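Local coordinates for probable zinc protease PqqL (PDB 6OFT), which is probably a periplasmic zinc metalloendopeptidase of the M16 family, represented here by the first half of the protein, at residues 287-290 / 291-295; 353-356 / 357-361. One frame throughout, in Å; residues are numbered along the deposited sequence.

Contacts 1 and 2 come one after the other along the chain, contact 1 near the C-terminal end of helix 271-296 and contact 2 in the opening turns of helix 352-371. Their centres lie about 14 Å apart, and both belong to the part of this half of PqqL assigned to the M16 inactive domain, away from the predicted zinc site. The two helices touch directly: R290 NH2 of contact 1 forms a salt bridge of 2.8 Å with E354 OE2 of contact 2, and Q289 packs against D357 and V358. Each contact is thus a stretch of helix meeting the other through side chains on the facing side, joining helices separated along the chain by two strands and helix 331-348.

Contact 1. Residues 287-290 / 291-295; sequences FNQR and LQERI
With CG of Q289 anti to its own N and CG of E293 anti to its carbonyl carbon (chi1 -73°), the two side chains are brought together one helical turn apart. They meet through the aliphatic part of Q289: its CG lies 3.5 Å from E293 OE2, while the amide and carboxylate planes are turned 33° from each other. The same torsion sets E293 CG beside its own N and 3.2 Å from Q289 O, the carbonyl that accepts a 2.9 Å bond from E293 N; the rest of the chain runs on extended. Replacing E293 by alanine would remove the carboxylate that lies along Q289 CG and is likely to leave Y466 OH without this weak hydrogen-bond partner.

R290 and R294 run side by side in the same direction, R294 NH2 coming 3.5 Å from R290 CD, with guanidinium planes nearly perpendicular at 87°. The R290 guanidinium is taken up elsewhere, by E354 and the carbonyl of G349. On another side of the helix, F287 and L291 approach loosely and pack against helix 331-348. These i to i+4 pairs, over a ladder of i+4 to i backbone bonds, are those of a regular alpha-helix, here helix 271-296 of the M16 inactive domain.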
ATOM      1  N   PHE A 287     -16.705 -11.507   7.823  1.00 27.20           N
ATOM      2  CA  PHE A 287     -17.740 -10.527   7.498  1.00 27.17           C
ATOM      3  C   PHE A 287     -18.123 -10.691   6.015  1.00 32.25           C
ATOM      4  O   PHE A 287     -19.303 -10.812   5.701  1.00 30.98           O
ATOM      5  CB  PHE A 287     -17.232  -9.095   7.760  1.00 28.08           C
ATOM      6  CG  PHE A 287     -18.266  -8.032   7.474  1.00 29.22           C
ATOM      7  CD1 PHE A 287     -18.432  -7.524   6.184  1.00 31.39           C
ATOM      8  CD2 PHE A 287     -19.077  -7.539   8.488  1.00 30.36           C
ATOM      9  CE1 PHE A 287     -19.382  -6.536   5.921  1.00 32.05           C
ATOM     10  CE2 PHE A 287     -20.037  -6.557   8.220  1.00 32.70           C
ATOM     11  CZ  PHE A 287     -20.178  -6.063   6.940  1.00 30.97           C
ATOM     12  N   ASN A 288     -17.106 -10.694   5.121  1.00 32.06           N
ATOM     13  CA  ASN A 288     -17.234 -10.855   3.666  1.00 32.83           C
ATOM     14  C   ASN A 288     -17.967 -12.131   3.315  1.00 37.50           C
ATOM     15  O   ASN A 288     -18.877 -12.100   2.488  1.00 37.19           O
ATOM     16  CB  ASN A 288     -15.844 -10.829   2.991  1.00 30.50           C
ATOM     17  CG  ASN A 288     -15.224  -9.459   3.008  1.00 44.26           C
ATOM     18  OD1 ASN A 288     -15.913  -8.480   3.260  1.00 39.75           O
ATOM     19  ND2 ASN A 288     -13.917  -9.348   2.737  1.00 26.36           N
ATOM     20  N   GLN A 289     -17.555 -13.249   3.947  1.00 35.08           N
ATOM     21  CA  GLN A 289     -18.124 -14.591   3.793  1.00 35.72           C
ATOM     22  C   GLN A 289     -19.619 -14.552   4.120  1.00 40.20           C
ATOM     23  O   GLN A 289     -20.422 -14.879   3.249  1.00 40.67           O
ATOM     24  CB  GLN A 289     -17.353 -15.604   4.680  1.00 37.11           C
ATOM     25  CG  GLN A 289     -17.892 -17.037   4.674  1.00 56.76           C
ATOM     26  CD  GLN A 289     -16.936 -18.026   5.308  1.00 75.50           C
ATOM     27  OE1 GLN A 289     -17.085 -18.421   6.471  1.00 66.82           O
ATOM     28  NE2 GLN A 289     -15.941 -18.466   4.546  1.00 70.25           N
ATOM     29  N   ARG A 290     -19.996 -14.064   5.324  1.00 36.14           N
ATOM     30  CA  ARG A 290     -21.400 -13.980   5.735  1.00 35.51           C
ATOM     31  C   ARG A 290     -22.249 -13.153   4.788  1.00 37.91           C
ATOM     32  O   ARG A 290     -23.290 -13.638   4.367  1.00 37.74           O
ATOM     33  CB  ARG A 290     -21.566 -13.507   7.183  1.00 35.21           C
ATOM     34  CG  ARG A 290     -22.865 -14.045   7.769  1.00 43.64           C
ATOM     35  CD  ARG A 290     -23.061 -13.656   9.200  1.00 42.15           C
ATOM     36  NE  ARG A 290     -22.349 -14.549  10.107  1.00 35.19           N
ATOM     37  CZ  ARG A 290     -22.316 -14.377  11.420  1.00 44.45           C
ATOM     38  NH1 ARG A 290     -22.966 -13.367  11.980  1.00 33.19           N
ATOM     39  NH2 ARG A 290     -21.635 -15.216  12.186  1.00 29.71           N
ATOM     40  N   LEU A 291     -21.789 -11.944   4.401  1.00 34.16           N
ATOM     41  CA  LEU A 291     -22.523 -11.090   3.465  1.00 33.96           C
ATOM     42  C   LEU A 291     -22.746 -11.770   2.106  1.00 38.12           C
ATOM     43  O   LEU A 291     -23.864 -11.719   1.582  1.00 38.52           O
ATOM     44  CB  LEU A 291     -21.832  -9.723   3.290  1.00 33.48           C
ATOM     45  CG  LEU A 291     -22.609  -8.663   2.490  1.00 38.52           C
ATOM     46  CD1 LEU A 291     -23.907  -8.255   3.193  1.00 39.02           C
ATOM     47  CD2 LEU A 291     -21.757  -7.442   2.243  1.00 40.48           C
ATOM     48  N   GLN A 292     -21.696 -12.412   1.551  1.00 34.58           N
ATOM     49  CA  GLN A 292     -21.767 -13.118   0.270  1.00 35.83           C
ATOM     50  C   GLN A 292     -22.688 -14.333   0.322  1.00 42.53           C
ATOM     51  O   GLN A 292     -23.347 -14.624  -0.676  1.00 43.63           O
ATOM     52  CB  GLN A 292     -20.376 -13.516  -0.242  1.00 36.95           C
ATOM     53  CG  GLN A 292     -19.591 -12.362  -0.869  1.00 53.42           C
ATOM     54  CD  GLN A 292     -20.317 -11.695  -2.022  1.00 75.12           C
ATOM     55  OE1 GLN A 292     -20.721 -10.527  -1.938  1.00 68.00           O
ATOM     56  NE2 GLN A 292     -20.508 -12.424  -3.120  1.00 70.48           N
ATOM     57  N   GLU A 293     -22.747 -15.023   1.482  1.00 39.71           N
ATOM     58  CA  GLU A 293     -23.605 -16.192   1.710  1.00 40.92           C
ATOM     59  C   GLU A 293     -25.068 -15.750   1.739  1.00 46.34           C
ATOM     60  O   GLU A 293     -25.923 -16.435   1.172  1.00 47.01           O
ATOM     61  CB  GLU A 293     -23.244 -16.888   3.036  1.00 42.31           C
ATOM     62  CG  GLU A 293     -21.941 -17.675   3.043  1.00 53.06           C
ATOM     63  CD  GLU A 293     -21.396 -18.068   4.412  1.00 79.12           C
ATOM     64  OE1 GLU A 293     -21.683 -17.366   5.410  1.00 76.94           O
ATOM     65  OE2 GLU A 293     -20.667 -19.083   4.481  1.00 76.36           O
ATOM     66  N   ARG A 294     -25.350 -14.596   2.394  1.00 42.05           N
ATOM     67  CA  ARG A 294     -26.689 -14.010   2.489  1.00 41.91           C
ATOM     68  C   ARG A 294     -27.176 -13.502   1.125  1.00 46.73           C
ATOM     69  O   ARG A 294     -28.352 -13.676   0.800  1.00 46.93           O
ATOM     70  CB  ARG A 294     -26.735 -12.897   3.547  1.00 40.28           C
ATOM     71  CG  ARG A 294     -26.638 -13.414   4.982  1.00 48.41           C
ATOM     72  CD  ARG A 294     -27.021 -12.361   6.000  1.00 53.58           C
ATOM     73  NE  ARG A 294     -27.591 -12.973   7.201  1.00 64.16           N
ATOM     74  CZ  ARG A 294     -27.124 -12.802   8.436  1.00 78.88           C
ATOM     75  NH1 ARG A 294     -27.706 -13.410   9.460  1.00 61.46           N
ATOM     76  NH2 ARG A 294     -26.077 -12.011   8.656  1.00 65.51           N
ATOM     77  N   ILE A 295     -26.278 -12.917   0.312  1.00 43.90           N
ATOM     78  CA  ILE A 295     -26.626 -12.416  -1.024  1.00 44.90           C
ATOM     79  C   ILE A 295     -26.899 -13.578  -1.984  1.00 52.20           C
ATOM     80  O   ILE A 295     -27.946 -13.597  -2.632  1.00 53.63           O
ATOM     81  CB  ILE A 295     -25.570 -11.404  -1.577  1.00 47.52           C
ATOM     82  CG1 ILE A 295     -25.638 -10.057  -0.814  1.00 47.40           C
ATOM     83  CG2 ILE A 295     -25.735 -11.174  -3.100  1.00 48.77           C
ATOM     84  CD1 ILE A 295     -24.368  -9.198  -0.900  1.00 52.28           C
TER

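Contact 2. Residues 353-356 / 357-361; sequences EELD and DVKST
Four i+4 to i backbone bonds carry the helix from 353-356 into 357-361, that from K359 N to L355 O being nearly straight at 174° and 3.0 Å long. Over this turn the side chains of L355 and K359 meet. The lysine chain is extended beyond CG and passes obliquely across the leucine, so that its CE lies 3.9 Å from L355 CG and 4.0 Å from L355 CD1. On the way its CG passes 3.5 Å from L355 O, since chi1 of -70° sets CG anti to the carbonyl carbon. The lysine touches the leucine side chain through CE alone, and its ammonium group reaches on to the carbonyl oxygens of W409 and I412.

D356 and K359 do not pair directly. A water spans them instead, donating to D356 OD1 at 2.9 Å and accepting from K359 NZ at 3.0 Å. With the two carbonyls, this water gives NZ three oxygen partners, and the nearby carboxylate would probably favour the charged lysine.

Next along the chain, S360 turns its hydroxyl back to D356. Its OG sits between its own N and carbonyl carbon (chi1 72°), from where it donates to D356 O at 3.2 Å. The same oxygen takes the S360 N-H, so two donors from one residue grip a single carbonyl.

E354 and V358 face helix 271-296: E354 OE2, the partner of R290, also takes the N-H of S351, and V358 packs on M282 and L286. A serine hydroxyl bonded to the carbonyl four residues back is a familiar feature of alpha-helices, and here it belongs to helix 352-371, which packs against helix 271-296 in the M16 inactive domain.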
ATOM      1  N   GLU A 353     -17.863 -23.612  12.793  1.00 34.46           N
ATOM      2  CA  GLU A 353     -17.884 -24.070  11.393  1.00 34.22           C
ATOM      3  C   GLU A 353     -17.456 -22.967  10.443  1.00 35.30           C
ATOM      4  O   GLU A 353     -16.766 -23.254   9.465  1.00 33.93           O
ATOM      5  CB  GLU A 353     -19.262 -24.608  10.949  1.00 36.58           C
ATOM      6  CG  GLU A 353     -19.949 -25.554  11.921  1.00 48.11           C
ATOM      7  CD  GLU A 353     -20.775 -24.830  12.964  1.00 67.87           C
ATOM      8  OE1 GLU A 353     -21.822 -24.250  12.594  1.00 76.76           O
ATOM      9  OE2 GLU A 353     -20.361 -24.819  14.146  1.00 50.49           O
ATOM     10  N   GLU A 354     -17.889 -21.712  10.708  1.00 31.08           N
ATOM     11  CA  GLU A 354     -17.565 -20.544   9.896  1.00 30.06           C
ATOM     12  C   GLU A 354     -16.054 -20.258   9.928  1.00 32.20           C
ATOM     13  O   GLU A 354     -15.460 -19.977   8.883  1.00 31.74           O
ATOM     14  CB  GLU A 354     -18.317 -19.321  10.415  1.00 31.33           C
ATOM     15  CG  GLU A 354     -19.706 -19.098   9.846  1.00 38.83           C
ATOM     16  CD  GLU A 354     -20.297 -17.798  10.355  1.00 44.39           C
ATOM     17  OE1 GLU A 354     -20.602 -16.911   9.526  1.00 41.18           O
ATOM     18  OE2 GLU A 354     -20.423 -17.655  11.591  1.00 30.68           O
ATOM     19  N   LEU A 355     -15.443 -20.327  11.135  1.00 28.03           N
ATOM     20  CA  LEU A 355     -14.002 -20.120  11.337  1.00 26.74           C
ATOM     21  C   LEU A 355     -13.201 -21.282  10.727  1.00 28.07           C
ATOM     22  O   LEU A 355     -12.199 -21.033  10.054  1.00 25.36           O
ATOM     23  CB  LEU A 355     -13.659 -19.915  12.835  1.00 26.51           C
ATOM     24  CG  LEU A 355     -12.164 -19.647  13.172  1.00 30.18           C
ATOM     25  CD1 LEU A 355     -11.599 -18.423  12.392  1.00 28.35           C
ATOM     26  CD2 LEU A 355     -11.967 -19.469  14.671  1.00 31.54           C
ATOM     27  N   ASP A 356     -13.663 -22.536  10.934  1.00 27.20           N
ATOM     28  CA  ASP A 356     -13.050 -23.744  10.367  1.00 29.13           C
ATOM     29  C   ASP A 356     -13.037 -23.709   8.840  1.00 33.90           C
ATOM     30  O   ASP A 356     -12.065 -24.158   8.243  1.00 33.27           O
ATOM     31  CB  ASP A 356     -13.743 -25.032  10.858  1.00 32.88           C
ATOM     32  CG  ASP A 356     -13.379 -25.495  12.258  1.00 50.19           C
ATOM     33  OD1 ASP A 356     -12.323 -25.059  12.778  1.00 52.41           O
ATOM     34  OD2 ASP A 356     -14.145 -26.297  12.833  1.00 58.18           O
ATOM     35  N   ASP A 357     -14.093 -23.159   8.209  1.00 31.84           N
ATOM     36  CA  ASP A 357     -14.123 -23.022   6.749  1.00 31.90           C
ATOM     37  C   ASP A 357     -13.147 -21.938   6.250  1.00 33.45           C
ATOM     38  O   ASP A 357     -12.522 -22.137   5.221  1.00 34.00           O
ATOM     39  CB  ASP A 357     -15.538 -22.756   6.233  1.00 34.48           C
ATOM     40  CG  ASP A 357     -15.627 -22.731   4.715  1.00 48.62           C
ATOM     41  OD1 ASP A 357     -15.388 -23.792   4.084  1.00 50.35           O
ATOM     42  OD2 ASP A 357     -15.926 -21.657   4.159  1.00 56.45           O
ATOM     43  N   VAL A 358     -13.013 -20.812   6.962  1.00 28.52           N
ATOM     44  CA  VAL A 358     -12.071 -19.743   6.582  1.00 27.78           C
ATOM     45  C   VAL A 358     -10.625 -20.286   6.620  1.00 31.19           C
ATOM     46  O   VAL A 358      -9.911 -20.164   5.629  1.00 31.11           O
ATOM     47  CB  VAL A 358     -12.294 -18.433   7.385  1.00 31.18           C
ATOM     48  CG1 VAL A 358     -11.013 -17.596   7.506  1.00 30.58           C
ATOM     49  CG2 VAL A 358     -13.398 -17.609   6.741  1.00 31.17           C
ATOM     50  N   LYS A 359     -10.243 -20.963   7.725  1.00 27.57           N
ATOM     51  CA  LYS A 359      -8.933 -21.581   7.906  1.00 26.65           C
ATOM     52  C   LYS A 359      -8.612 -22.636   6.825  1.00 32.24           C
ATOM     53  O   LYS A 359      -7.589 -22.504   6.149  1.00 32.40           O
ATOM     54  CB  LYS A 359      -8.808 -22.187   9.305  1.00 27.59           C
ATOM     55  CG  LYS A 359      -8.724 -21.148  10.419  1.00 28.40           C
ATOM     56  CD  LYS A 359      -8.616 -21.854  11.743  1.00 28.60           C
ATOM     57  CE  LYS A 359      -8.490 -20.892  12.891  1.00 25.94           C
ATOM     58  NZ  LYS A 359      -8.339 -21.636  14.165  1.00 30.70           N
ATOM     59  N   SER A 360      -9.480 -23.653   6.653  1.00 29.16           N
ATOM     60  CA  SER A 360      -9.287 -24.719   5.661  1.00 30.97           C
ATOM     61  C   SER A 360      -9.168 -24.228   4.211  1.00 37.51           C
ATOM     62  O   SER A 360      -8.341 -24.771   3.474  1.00 39.27           O
ATOM     63  CB  SER A 360     -10.370 -25.792   5.776  1.00 35.07           C
ATOM     64  OG  SER A 360     -11.633 -25.338   5.323  1.00 43.28           O
ATOM     65  N   THR A 361      -9.966 -23.220   3.801  1.00 34.41           N
ATOM     66  CA  THR A 361      -9.909 -22.683   2.426  1.00 35.18           C
ATOM     67  C   THR A 361      -8.657 -21.828   2.188  1.00 39.10           C
ATOM     68  O   THR A 361      -8.140 -21.795   1.065  1.00 38.60           O
ATOM     69  CB  THR A 361     -11.188 -21.922   2.048  1.00 45.11           C
ATOM     70  OG1 THR A 361     -11.400 -20.864   2.982  1.00 47.01           O
ATOM     71  CG2 THR A 361     -12.403 -22.825   1.960  1.00 43.11           C
TER
HETATM   72  O   HOH W   1     -10.994 -23.035  14.308  1.00 37.32           O